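Local coordinates for protein poly-beta-hydroxybuterate polymerase (Cupriavidus necator, PDB 5T6O) that probably polymerises 3-hydroxybutyryl units from coenzyme A thioesters into polyhydroxybutyrate, this chain being its catalytic domain with an alpha/beta hydrolase fold, at residues Ala10-Ala15 and Ile52-Pro57; Leu40-Pro45 and Ser60-Val65; Leu188-Thr193 and Gly227-Leu232. The protein carries 1 engineered substitution. All coordinates share one frame; numbering follows the deposited sequence.

Contact 1 (Ala10-Ala15 and Ile52-Pro57); sequences AVTEGA and ILDLQP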
ATOM      1  N   ALA A  10      14.590   7.613  34.253  1.00 26.14           N
ATOM      2  CA  ALA A  10      14.878   6.338  34.915  1.00 25.05           C
ATOM      3  C   ALA A  10      15.118   6.533  36.412  1.00 27.47           C
ATOM      4  O   ALA A  10      16.127   6.086  36.963  1.00 25.65           O
ATOM      5  CB  ALA A  10      16.064   5.632  34.253  1.00 22.51           C
ATOM      6  N   VAL A  11      14.172   7.196  37.082  1.00 24.94           N
ATOM      7  CA  VAL A  11      14.358   7.570  38.481  1.00 26.55           C
ATOM      8  C   VAL A  11      13.431   6.805  39.421  1.00 27.85           C
ATOM      9  O   VAL A  11      13.386   7.117  40.613  1.00 28.62           O
ATOM     10  CB  VAL A  11      14.204   9.088  38.686  1.00 31.01           C
ATOM     11  CG1 VAL A  11      15.305   9.835  37.938  1.00 33.97           C
ATOM     12  CG2 VAL A  11      12.813   9.561  38.254  1.00 27.67           C
ATOM     13  N   THR A  12      12.711   5.791  38.945  1.00 22.56           N
ATOM     14  CA  THR A  12      11.877   5.049  39.888  1.00 25.41           C
ATOM     15  C   THR A  12      12.772   4.337  40.898  1.00 23.16           C
ATOM     16  O   THR A  12      13.805   3.770  40.533  1.00 27.03           O
ATOM     17  CB  THR A  12      10.970   4.066  39.154  1.00 28.77           C
ATOM     18  OG1 THR A  12      10.124   4.810  38.263  1.00 27.05           O
ATOM     19  CG2 THR A  12      10.073   3.282  40.152  1.00 26.74           C
ATOM     20  N   GLU A  13      12.402   4.412  42.180  1.00 22.65           N
ATOM     21  CA  GLU A  13      13.306   3.970  43.241  1.00 25.83           C
ATOM     22  C   GLU A  13      13.449   2.451  43.241  1.00 28.74           C
ATOM     23  O   GLU A  13      12.451   1.722  43.182  1.00 27.05           O
ATOM     24  CB  GLU A  13      12.805   4.460  44.606  1.00 28.38           C
ATOM     25  CG  GLU A  13      13.747   4.116  45.771  1.00 29.97           C
ATOM     26  CD  GLU A  13      13.437   4.875  47.058  1.00 32.45           C
ATOM     27  OE1 GLU A  13      12.482   5.678  47.073  1.00 32.82           O
ATOM     28  OE2 GLU A  13      14.152   4.650  48.066  1.00 34.47           O
ATOM     29  N   GLY A  14      14.693   1.978  43.325  1.00 26.13           N
ATOM     30  CA  GLY A  14      14.955   0.551  43.273  1.00 24.87           C
ATOM     31  C   GLY A  14      16.399   0.243  43.610  1.00 28.34           C
ATOM     32  O   GLY A  14      17.168   1.123  43.994  1.00 25.83           O
ATOM     33  N   ALA A  15      16.759  -1.035  43.459  1.00 26.61           N
ATOM     34  CA  ALA A  15      18.123  -1.489  43.707  1.00 24.38           C
ATOM     35  C   ALA A  15      18.504  -2.552  42.689  1.00 28.45           C
ATOM     36  O   ALA A  15      17.663  -3.342  42.250  1.00 25.17           O
ATOM     37  CB  ALA A  15      18.288  -2.062  45.120  1.00 24.91           C
ATOM     38  N   ILE A  52      13.232   3.394  28.262  1.00 22.67           N
ATOM     39  CA  ILE A  52      11.987   3.734  27.578  1.00 21.65           C
ATOM     40  C   ILE A  52      10.795   3.269  28.413  1.00 24.50           C
ATOM     41  O   ILE A  52       9.718   3.873  28.361  1.00 25.26           O
ATOM     42  CB  ILE A  52      11.955   3.130  26.150  1.00 25.36           C
ATOM     43  CG1 ILE A  52      10.763   3.676  25.346  1.00 26.65           C
ATOM     44  CG2 ILE A  52      11.894   1.593  26.201  1.00 24.85           C
ATOM     45  CD1 ILE A  52      10.711   5.183  25.266  1.00 24.21           C
ATOM     46  N   LEU A  53      10.981   2.227  29.227  1.00 22.89           N
ATOM     47  CA  LEU A  53       9.930   1.710  30.103  1.00 22.72           C
ATOM     48  C   LEU A  53       9.878   2.409  31.453  1.00 23.61           C
ATOM     49  O   LEU A  53       8.963   2.133  32.231  1.00 23.25           O
ATOM     50  CB  LEU A  53      10.126   0.210  30.339  1.00 24.74           C
ATOM     51  CG  LEU A  53      10.099  -0.643  29.071  1.00 28.07           C
ATOM     52  CD1 LEU A  53      10.291  -2.095  29.416  1.00 29.62           C
ATOM     53  CD2 LEU A  53       8.769  -0.427  28.345  1.00 26.69           C
ATOM     54  N   ASP A  54      10.840   3.279  31.758  1.00 22.87           N
ATOM     55  CA  ASP A  54      10.841   4.055  33.008  1.00 22.44           C
ATOM     56  C   ASP A  54      11.351   5.457  32.682  1.00 27.10           C
ATOM     57  O   ASP A  54      12.330   5.936  33.235  1.00 26.79           O
ATOM     58  CB  ASP A  54      11.706   3.383  34.079  1.00 22.46           C
ATOM     59  CG  ASP A  54      11.715   4.158  35.404  1.00 28.84           C
ATOM     60  OD1 ASP A  54      10.702   4.807  35.718  1.00 26.87           O
ATOM     61  OD2 ASP A  54      12.740   4.126  36.126  1.00 27.14           O
ATOM     62  N   LEU A  55      10.690   6.115  31.726  1.00 24.39           N
ATOM     63  CA  LEU A  55      11.279   7.294  31.100  1.00 27.55           C
ATOM     64  C   LEU A  55      11.286   8.477  32.061  1.00 33.88           C
ATOM     65  O   LEU A  55      12.267   8.687  32.777  1.00 38.33           O
ATOM     66  CB  LEU A  55      10.536   7.614  29.790  1.00 25.15           C
ATOM     67  CG  LEU A  55      11.205   8.636  28.863  1.00 29.36           C
ATOM     68  CD1 LEU A  55      12.675   8.294  28.589  1.00 29.63           C
ATOM     69  CD2 LEU A  55      10.428   8.750  27.548  1.00 30.66           C
ATOM     70  N   GLN A  56      10.220   9.243  32.114  1.00 36.02           N
ATOM     71  CA  GLN A  56      10.085  10.204  33.194  1.00 32.53           C
ATOM     72  C   GLN A  56       8.985   9.740  34.143  1.00 34.46           C
ATOM     73  O   GLN A  56       8.215   8.834  33.808  1.00 32.19           O
ATOM     74  CB  GLN A  56       9.784  11.600  32.637  1.00 37.65           C
ATOM     75  CG  GLN A  56      10.878  12.100  31.699  1.00 38.05           C
ATOM     76  CD  GLN A  56      10.634  13.507  31.216  1.00 36.62           C
ATOM     77  OE1 GLN A  56      10.467  13.744  30.023  1.00 45.66           O
ATOM     78  NE2 GLN A  56      10.617  14.459  32.146  1.00 39.26           N
ATOM     79  N   PRO A  57       8.913  10.288  35.360  1.00 33.53           N
ATOM     80  CA  PRO A  57       7.933   9.761  36.320  1.00 27.75           C
ATOM     81  C   PRO A  57       6.502   9.726  35.797  1.00 33.70           C
ATOM     82  O   PRO A  57       5.801   8.730  36.015  1.00 33.97           O
ATOM     83  CB  PRO A  57       8.085  10.713  37.511  1.00 30.87           C
ATOM     84  CG  PRO A  57       9.539  11.048  37.486  1.00 32.13           C
ATOM     85  CD  PRO A  57       9.887  11.183  36.016  1.00 35.52           C
TER
HETATM   86  O   HOH W   1      11.453   7.603  35.926  1.00 27.58           O
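The lead-in to strand 14-19 of the main sheet is fastened here to the loop that joins strand 40-43 to helix 61-67 of the alpha/beta hydrolase fold, with A10, V11 and T12 meeting D54, L55 and P57. D54 does most of the work. Its CG lies anti to the backbone N (chi1 -179°), which carries the carboxylate across to T12. There both oxygens are used. T12 N donates to OD2 of D54 at 3.3 Å, on the syn lone pair. T12 OG1 gives its proton to D54 OD1 at 2.6 Å, again from the syn side but 33° out of the carboxylate plane. Because OG1 of T12 sits beside its own backbone N, hydroxyl and amide face the carboxylate together, and this two-point hold fixes the rotation of the acid. OD1 has further partners: S60 OG, at the start of the helix, bonds to it, and water 1 links it to the backbone, accepting from V11 N at 3.0 Å and donating to D54 OD1 at 2.9 Å. A buried carboxylate with so many donors around it is probably kept charged.

Two residues before T12, the backbone of D54 and L55 takes over. A10 N points at L55 O, 3.0 Å away, in the plane of that carbonyl, and makes a second, weak bond to D54 O, so a single N-H is shared between two successive carbonyls. A10 CA also brings its hydrogen close to D54 O. R63 and S60 touch T12 from the helix side, and Y51 packs on A10. At the more open margin the apolar contact is small: V11 reaches out with one branch alone, CG2, which rests 3.7 Å from CG of the P57 ring.

Contact 2 (Leu40-Pro45 and Ser60-Val65); sequences LLMVPP and SLVRHV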
ATOM      1  N   LEU A  40       6.365  -9.298  38.567  1.00 27.31           N
ATOM      2  CA  LEU A  40       6.487  -9.153  37.118  1.00 26.34           C
ATOM      3  C   LEU A  40       7.943  -8.891  36.756  1.00 26.56           C
ATOM      4  O   LEU A  40       8.541  -7.932  37.257  1.00 26.47           O
ATOM      5  CB  LEU A  40       5.609  -8.013  36.596  1.00 23.23           C
ATOM      6  CG  LEU A  40       5.775  -7.693  35.107  1.00 22.41           C
ATOM      7  CD1 LEU A  40       5.195  -8.829  34.263  1.00 22.09           C
ATOM      8  CD2 LEU A  40       5.085  -6.363  34.777  1.00 24.49           C
ATOM      9  N   LEU A  41       8.503  -9.725  35.873  1.00 22.69           N
ATOM     10  CA  LEU A  41       9.853  -9.520  35.350  1.00 23.61           C
ATOM     11  C   LEU A  41       9.751  -8.901  33.960  1.00 24.49           C
ATOM     12  O   LEU A  41       9.187  -9.509  33.044  1.00 25.49           O
ATOM     13  CB  LEU A  41      10.645 -10.833  35.302  1.00 22.46           C
ATOM     14  CG  LEU A  41      11.947 -10.764  34.491  1.00 26.14           C
ATOM     15  CD1 LEU A  41      12.994  -9.893  35.203  1.00 23.61           C
ATOM     16  CD2 LEU A  41      12.507 -12.176  34.226  1.00 25.39           C
ATOM     17  N   MET A  42      10.290  -7.695  33.810  1.00 21.71           N
ATOM     18  CA  MET A  42      10.302  -7.009  32.526  1.00 25.40           C
ATOM     19  C   MET A  42      11.614  -7.267  31.795  1.00 26.28           C
ATOM     20  O   MET A  42      12.697  -7.074  32.366  1.00 25.24           O
ATOM     21  CB  MET A  42      10.109  -5.510  32.719  1.00 26.03           C
ATOM     22  CG  MET A  42       8.786  -5.124  33.332  1.00 26.55           C
ATOM     23  SD  MET A  42       8.604  -3.340  33.147  1.00 27.92           S
ATOM     24  CE  MET A  42       7.008  -3.100  33.923  1.00 22.75           C
ATOM     25  N   VAL A  43      11.508  -7.683  30.532  1.00 21.85           N
ATOM     26  CA  VAL A  43      12.667  -7.867  29.656  1.00 23.42           C
ATOM     27  C   VAL A  43      12.595  -6.818  28.552  1.00 22.69           C
ATOM     28  O   VAL A  43      11.855  -6.984  27.571  1.00 21.86           O
ATOM     29  CB  VAL A  43      12.729  -9.288  29.074  1.00 22.98           C
ATOM     30  CG1 VAL A  43      13.980  -9.446  28.165  1.00 22.90           C
ATOM     31  CG2 VAL A  43      12.748 -10.325  30.210  1.00 26.96           C
ATOM     32  N   PRO A  44      13.325  -5.721  28.692  1.00 24.78           N
ATOM     33  CA  PRO A  44      13.300  -4.662  27.693  1.00 22.12           C
ATOM     34  C   PRO A  44      14.181  -5.013  26.509  1.00 23.72           C
ATOM     35  O   PRO A  44      14.949  -5.984  26.560  1.00 22.98           O
ATOM     36  CB  PRO A  44      13.855  -3.446  28.455  1.00 27.83           C
ATOM     37  CG  PRO A  44      14.040  -3.921  29.904  1.00 39.71           C
ATOM     38  CD  PRO A  44      14.187  -5.390  29.832  1.00 30.50           C
ATOM     39  N   PRO A  45      14.110  -4.247  25.422  1.00 24.81           N
ATOM     40  CA  PRO A  45      15.048  -4.463  24.310  1.00 24.21           C
ATOM     41  C   PRO A  45      16.484  -4.203  24.737  1.00 24.11           C
ATOM     42  O   PRO A  45      16.752  -3.420  25.653  1.00 23.63           O
ATOM     43  CB  PRO A  45      14.597  -3.436  23.262  1.00 21.98           C
ATOM     44  CG  PRO A  45      13.904  -2.344  24.092  1.00 24.71           C
ATOM     45  CD  PRO A  45      13.188  -3.125  25.161  1.00 26.86           C
ATOM     46  N   SER A  60       6.289   6.776  33.171  1.00 23.70           N
ATOM     47  CA  SER A  60       6.973   5.518  33.466  1.00 22.90           C
ATOM     48  C   SER A  60       5.982   4.356  33.534  1.00 24.15           C
ATOM     49  O   SER A  60       5.065   4.359  34.366  1.00 23.68           O
ATOM     50  CB  SER A  60       7.733   5.643  34.788  1.00 22.88           C
ATOM     51  OG  SER A  60       8.113   4.368  35.284  1.00 23.75           O
ATOM     52  N   LEU A  61       6.206   3.330  32.710  1.00 22.42           N
ATOM     53  CA  LEU A  61       5.428   2.109  32.851  1.00 23.56           C
ATOM     54  C   LEU A  61       5.815   1.367  34.121  1.00 25.83           C
ATOM     55  O   LEU A  61       4.953   0.803  34.802  1.00 25.30           O
ATOM     56  CB  LEU A  61       5.611   1.215  31.618  1.00 23.44           C
ATOM     57  CG  LEU A  61       4.781  -0.065  31.636  1.00 23.09           C
ATOM     58  CD1 LEU A  61       3.304   0.244  31.422  1.00 24.12           C
ATOM     59  CD2 LEU A  61       5.316  -1.065  30.607  1.00 25.44           C
ATOM     60  N   VAL A  62       7.111   1.353  34.459  1.00 23.26           N
ATOM     61  CA  VAL A  62       7.532   0.696  35.695  1.00 22.92           C
ATOM     62  C   VAL A  62       6.801   1.293  36.887  1.00 26.12           C
ATOM     63  O   VAL A  62       6.188   0.571  37.684  1.00 24.68           O
ATOM     64  CB  VAL A  62       9.058   0.790  35.879  1.00 22.82           C
ATOM     65  CG1 VAL A  62       9.422   0.353  37.274  1.00 26.68           C
ATOM     66  CG2 VAL A  62       9.779  -0.086  34.840  1.00 20.61           C
ATOM     67  N   ARG A  63       6.861   2.622  37.039  1.00 23.61           N
ATOM     68  CA  ARG A  63       6.228   3.231  38.205  1.00 24.92           C
ATOM     69  C   ARG A  63       4.735   2.940  38.230  1.00 29.01           C
ATOM     70  O   ARG A  63       4.160   2.678  39.290  1.00 24.90           O
ATOM     71  CB  ARG A  63       6.478   4.737  38.232  1.00 25.44           C
ATOM     72  CG  ARG A  63       6.042   5.398  39.548  1.00 28.91           C
ATOM     73  CD  ARG A  63       6.056   6.920  39.440  1.00 36.48           C
ATOM     74  NE  ARG A  63       5.145   7.391  38.393  1.00 48.44           N
ATOM     75  CZ  ARG A  63       3.857   7.669  38.591  1.00 50.99           C
ATOM     76  NH1 ARG A  63       3.325   7.529  39.801  1.00 45.52           N
ATOM     77  NH2 ARG A  63       3.098   8.088  37.583  1.00 47.95           N
ATOM     78  N   HIS A  64       4.088   2.971  37.065  1.00 26.34           N
ATOM     79  CA  HIS A  64       2.659   2.699  37.036  1.00 23.49           C
ATOM     80  C   HIS A  64       2.348   1.291  37.541  1.00 26.23           C
ATOM     81  O   HIS A  64       1.391   1.094  38.302  1.00 27.09           O
ATOM     82  CB  HIS A  64       2.122   2.895  35.620  1.00 27.33           C
ATOM     83  CG  HIS A  64       0.643   2.714  35.519  1.00 29.11           C
ATOM     84  ND1 HIS A  64      -0.250   3.706  35.853  1.00 30.77           N
ATOM     85  CD2 HIS A  64      -0.098   1.640  35.157  1.00 28.36           C
ATOM     86  CE1 HIS A  64      -1.483   3.257  35.691  1.00 32.40           C
ATOM     87  NE2 HIS A  64      -1.419   2.007  35.265  1.00 28.92           N
ATOM     88  N   VAL A  65       3.141   0.296  37.128  1.00 23.59           N
ATOM     89  CA  VAL A  65       2.865  -1.084  37.534  1.00 23.01           C
ATOM     90  C   VAL A  65       3.142  -1.267  39.023  1.00 24.25           C
ATOM     91  O   VAL A  65       2.383  -1.942  39.732  1.00 26.77           O
ATOM     92  CB  VAL A  65       3.675  -2.072  36.674  1.00 25.84           C
ATOM     93  CG1 VAL A  65       3.506  -3.499  37.181  1.00 27.53           C
ATOM     94  CG2 VAL A  65       3.241  -1.978  35.205  1.00 25.80           C
TER
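L61, V62 and V65 pack on L40 and M42, and the helix that carries them starts at S60, the N-cap, whose OG accepts from R63 N at 2.8 Å in an almost straight bond (173°). L61 comes first: its CD2 lies 4.2 Å from the terminal methyl CE of M42, while W348 and W351 of helix 348-358 pack against the same leucine. V62 follows with its CG2 branch, 3.9 Å from M42 SD, the two side chains meeting at a slant. The methionine reaches this far because its chain is fully extended beyond CG (chi3 -180°), which puts sulfur and methyl between the strand and the helix. One turn after L61, V65 divides its branches. CG2 is 4.1 Å from M42 CE, the two side chains running past one another head to tail, and CG1 is 4.1 Å from L40 CD2, where the side chains are roughly perpendicular. The short strand and helix axes are 11.5 Å apart and nearly antiparallel, at 173°. This is the first half of a beta-alpha-beta crossover, running on into parallel strand 72-77, the repeating unit of the alpha/beta hydrolase fold.

Contact 3 (Leu188-Thr193 and Gly227-Leu232); sequences LELANT and GDATNL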
ATOM      1  N   LEU A 188      31.422  -4.963  17.627  1.00 30.62           N
ATOM      2  CA  LEU A 188      30.342  -4.237  18.274  1.00 26.95           C
ATOM      3  C   LEU A 188      29.735  -3.341  17.213  1.00 33.66           C
ATOM      4  O   LEU A 188      30.449  -2.552  16.588  1.00 38.26           O
ATOM      5  CB  LEU A 188      30.870  -3.411  19.442  1.00 29.96           C
ATOM      6  CG  LEU A 188      31.617  -4.197  20.513  1.00 36.52           C
ATOM      7  CD1 LEU A 188      32.273  -3.241  21.501  1.00 36.32           C
ATOM      8  CD2 LEU A 188      30.657  -5.148  21.208  1.00 30.47           C
ATOM      9  N   GLU A 189      28.442  -3.476  16.982  1.00 25.84           N
ATOM     10  CA  GLU A 189      27.766  -2.641  16.003  1.00 27.28           C
ATOM     11  C   GLU A 189      26.771  -1.753  16.726  1.00 29.09           C
ATOM     12  O   GLU A 189      25.949  -2.243  17.509  1.00 27.83           O
ATOM     13  CB  GLU A 189      27.067  -3.475  14.932  1.00 28.23           C
ATOM     14  CG  GLU A 189      28.026  -4.039  13.914  1.00 40.77           C
ATOM     15  CD  GLU A 189      28.763  -2.944  13.145  1.00 47.57           C
ATOM     16  OE1 GLU A 189      28.272  -1.782  13.089  1.00 46.03           O
ATOM     17  OE2 GLU A 189      29.836  -3.252  12.594  1.00 53.88           O
ATOM     18  N   LEU A 190      26.879  -0.450  16.485  1.00 24.36           N
ATOM     19  CA  LEU A 190      25.929   0.499  17.054  1.00 25.55           C
ATOM     20  C   LEU A 190      24.518   0.163  16.607  1.00 26.80           C
ATOM     21  O   LEU A 190      24.285  -0.170  15.441  1.00 29.75           O
ATOM     22  CB  LEU A 190      26.271   1.920  16.612  1.00 27.65           C
ATOM     23  CG  LEU A 190      27.477   2.572  17.267  1.00 38.54           C
ATOM     24  CD1 LEU A 190      27.818   3.856  16.520  1.00 36.52           C
ATOM     25  CD2 LEU A 190      27.169   2.845  18.737  1.00 36.76           C
ATOM     26  N   ALA A 191      23.563   0.289  17.535  1.00 24.20           N
ATOM     27  CA  ALA A 191      22.163   0.024  17.223  1.00 28.83           C
ATOM     28  C   ALA A 191      21.272   1.043  17.906  1.00 29.17           C
ATOM     29  O   ALA A 191      21.544   1.467  19.032  1.00 26.26           O
ATOM     30  CB  ALA A 191      21.723  -1.374  17.672  1.00 27.77           C
ATOM     31  N   ASN A 192      20.199   1.431  17.221  1.00 23.64           N
ATOM     32  CA  ASN A 192      19.131   2.173  17.863  1.00 23.87           C
ATOM     33  C   ASN A 192      17.812   1.686  17.287  1.00 25.23           C
ATOM     34  O   ASN A 192      17.776   0.881  16.355  1.00 24.86           O
ATOM     35  CB  ASN A 192      19.321   3.680  17.696  1.00 25.55           C
ATOM     36  CG  ASN A 192      19.389   4.094  16.252  1.00 30.30           C
ATOM     37  OD1 ASN A 192      18.656   3.584  15.420  1.00 30.61           O
ATOM     38  ND2 ASN A 192      20.294   5.004  15.944  1.00 31.91           N
ATOM     39  N   THR A 193      16.715   2.175  17.858  1.00 24.61           N
ATOM     40  CA  THR A 193      15.409   1.617  17.545  1.00 22.57           C
ATOM     41  C   THR A 193      14.852   2.189  16.249  1.00 20.36           C
ATOM     42  O   THR A 193      14.452   1.437  15.353  1.00 24.17           O
ATOM     43  CB  THR A 193      14.436   1.891  18.697  1.00 29.05           C
ATOM     44  OG1 THR A 193      14.915   1.250  19.884  1.00 26.52           O
ATOM     45  CG2 THR A 193      13.048   1.364  18.365  1.00 24.48           C
ATOM     46  N   GLY A 227      18.829   8.231  20.904  1.00 24.01           N
ATOM     47  CA  GLY A 227      20.210   8.615  20.658  1.00 25.23           C
ATOM     48  C   GLY A 227      21.212   7.980  21.589  1.00 31.24           C
ATOM     49  O   GLY A 227      22.411   8.002  21.304  1.00 30.66           O
ATOM     50  N   ASP A 228      20.731   7.413  22.694  1.00 24.93           N
ATOM     51  CA  ASP A 228      21.545   6.732  23.705  1.00 24.06           C
ATOM     52  C   ASP A 228      21.757   5.298  23.200  1.00 30.31           C
ATOM     53  O   ASP A 228      21.093   4.340  23.603  1.00 26.64           O
ATOM     54  CB  ASP A 228      20.836   6.803  25.055  1.00 26.73           C
ATOM     55  CG  ASP A 228      21.712   6.389  26.227  1.00 29.14           C
ATOM     56  OD1 ASP A 228      22.868   5.974  26.014  1.00 26.55           O
ATOM     57  OD2 ASP A 228      21.220   6.480  27.380  1.00 23.88           O
ATOM     58  N   ALA A 229      22.681   5.157  22.254  1.00 27.59           N
ATOM     59  CA  ALA A 229      22.746   3.931  21.462  1.00 26.84           C
ATOM     60  C   ALA A 229      23.421   2.791  22.229  1.00 22.24           C
ATOM     61  O   ALA A 229      24.175   2.999  23.175  1.00 21.78           O
ATOM     62  CB  ALA A 229      23.502   4.178  20.155  1.00 31.09           C
ATOM     63  N   THR A 230      23.126   1.561  21.807  1.00 23.52           N
ATOM     64  CA  THR A 230      23.737   0.391  22.411  1.00 23.97           C
ATOM     65  C   THR A 230      24.516  -0.372  21.352  1.00 26.49           C
ATOM     66  O   THR A 230      24.216  -0.284  20.161  1.00 29.09           O
ATOM     67  CB  THR A 230      22.695  -0.516  23.064  1.00 22.64           C
ATOM     68  OG1 THR A 230      21.715  -0.903  22.086  1.00 24.12           O
ATOM     69  CG2 THR A 230      22.021   0.237  24.224  1.00 22.66           C
ATOM     70  N   ASN A 231      25.530  -1.103  21.797  1.00 22.19           N
ATOM     71  CA  ASN A 231      26.284  -1.978  20.907  1.00 21.55           C
ATOM     72  C   ASN A 231      25.647  -3.354  20.848  1.00 27.85           C
ATOM     73  O   ASN A 231      25.204  -3.886  21.868  1.00 26.60           O
ATOM     74  CB  ASN A 231      27.728  -2.129  21.373  1.00 22.69           C
ATOM     75  CG  ASN A 231      28.544  -0.879  21.144  1.00 24.30           C
ATOM     76  OD1 ASN A 231      28.415  -0.228  20.104  1.00 29.42           O
ATOM     77  ND2 ASN A 231      29.374  -0.525  22.124  1.00 26.45           N
ATOM     78  N   LEU A 232      25.647  -3.943  19.652  1.00 24.93           N
ATOM     79  CA  LEU A 232      25.246  -5.332  19.500  1.00 23.12           C
ATOM     80  C   LEU A 232      26.473  -6.161  19.175  1.00 22.86           C
ATOM     81  O   LEU A 232      27.226  -5.787  18.270  1.00 25.20           O
ATOM     82  CB  LEU A 232      24.215  -5.499  18.382  1.00 20.54           C
ATOM     83  CG  LEU A 232      22.881  -4.751  18.496  1.00 26.92           C
ATOM     84  CD1 LEU A 232      21.993  -5.092  17.301  1.00 26.81           C
ATOM     85  CD2 LEU A 232      22.178  -5.095  19.826  1.00 25.21           C
TER
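E189 and L232 form a hydrogen-bonded antiparallel pair, each giving its N-H to the other's carbonyl: L232 N to E189 O at 2.8 Å and E189 N to L232 O at 2.9 Å. The next such pair is A191 with T230. It is less even. A191 N reaches T230 O at 2.8 Å, but the bond is bent, with 137° at the hydrogen, whereas the return bond from T230 N to A191 O is longer, 3.2 Å, and straighter. Between them L190 and N231 make a non-hydrogen-bonded pair, and N231 uses its outward backbone N for N79 OD1.

The polar side-chain ends look outside the two strands. T230 OG1 bonds to C46 O, and N231 ND2 is gripped by two carbonyls, those of A389, the last residue of the chain, and P80. With CG anti to the carbonyl carbon (chi1 -72°), N231 places its amide between L188 and L190. L188 CB sits over one face of that amide, 3.8 Å from CG of N231, while L190, running alongside in the same direction, brings CD2 within 3.6 Å of OD1 of N231 from the other side of the plane.

On the face that carries E189, A191, T230 and L232, the apolar contact is A191 with L232. A191 CB fits against CG of L232 at 3.7 Å, and Y237 of helix 234-246 touches both L232 and E189. Where strand 230-233 begins, A229 CB lies 3.5 Å from A191 O. D201 of a neighbouring subunit packs on E189.

The disulfide C182-C238 ties the approach to strand 188-191 to the helix following strand 230-233. This two-stranded antiparallel sheet belongs to the insertion between core strands 140-146 and 272-277, the place where alpha/beta hydrolases commonly carry a cap over the core.

In the fold
Contacts 1 and 2 are neighbours, their centres about 9 Å apart, and their segments alternate along the chain. The start of helix 61-67 joins them: S60 OG lies 2.7 Å from D54 OD1, so the residue that caps the helix also steadies the acid of contact 1, and R63 NE reaches P57 O at 2.8 Å. Both contacts lead into the same large sheet, one at the lead-in to strand 14-19 and the other at inner strand 40-43. Contact 3 stands apart, its centre about 20 Å from that of contact 1 and 21 Å from that of contact 2, with nearest atoms about 7 and 6 Å away; its two strands form a separate small sheet.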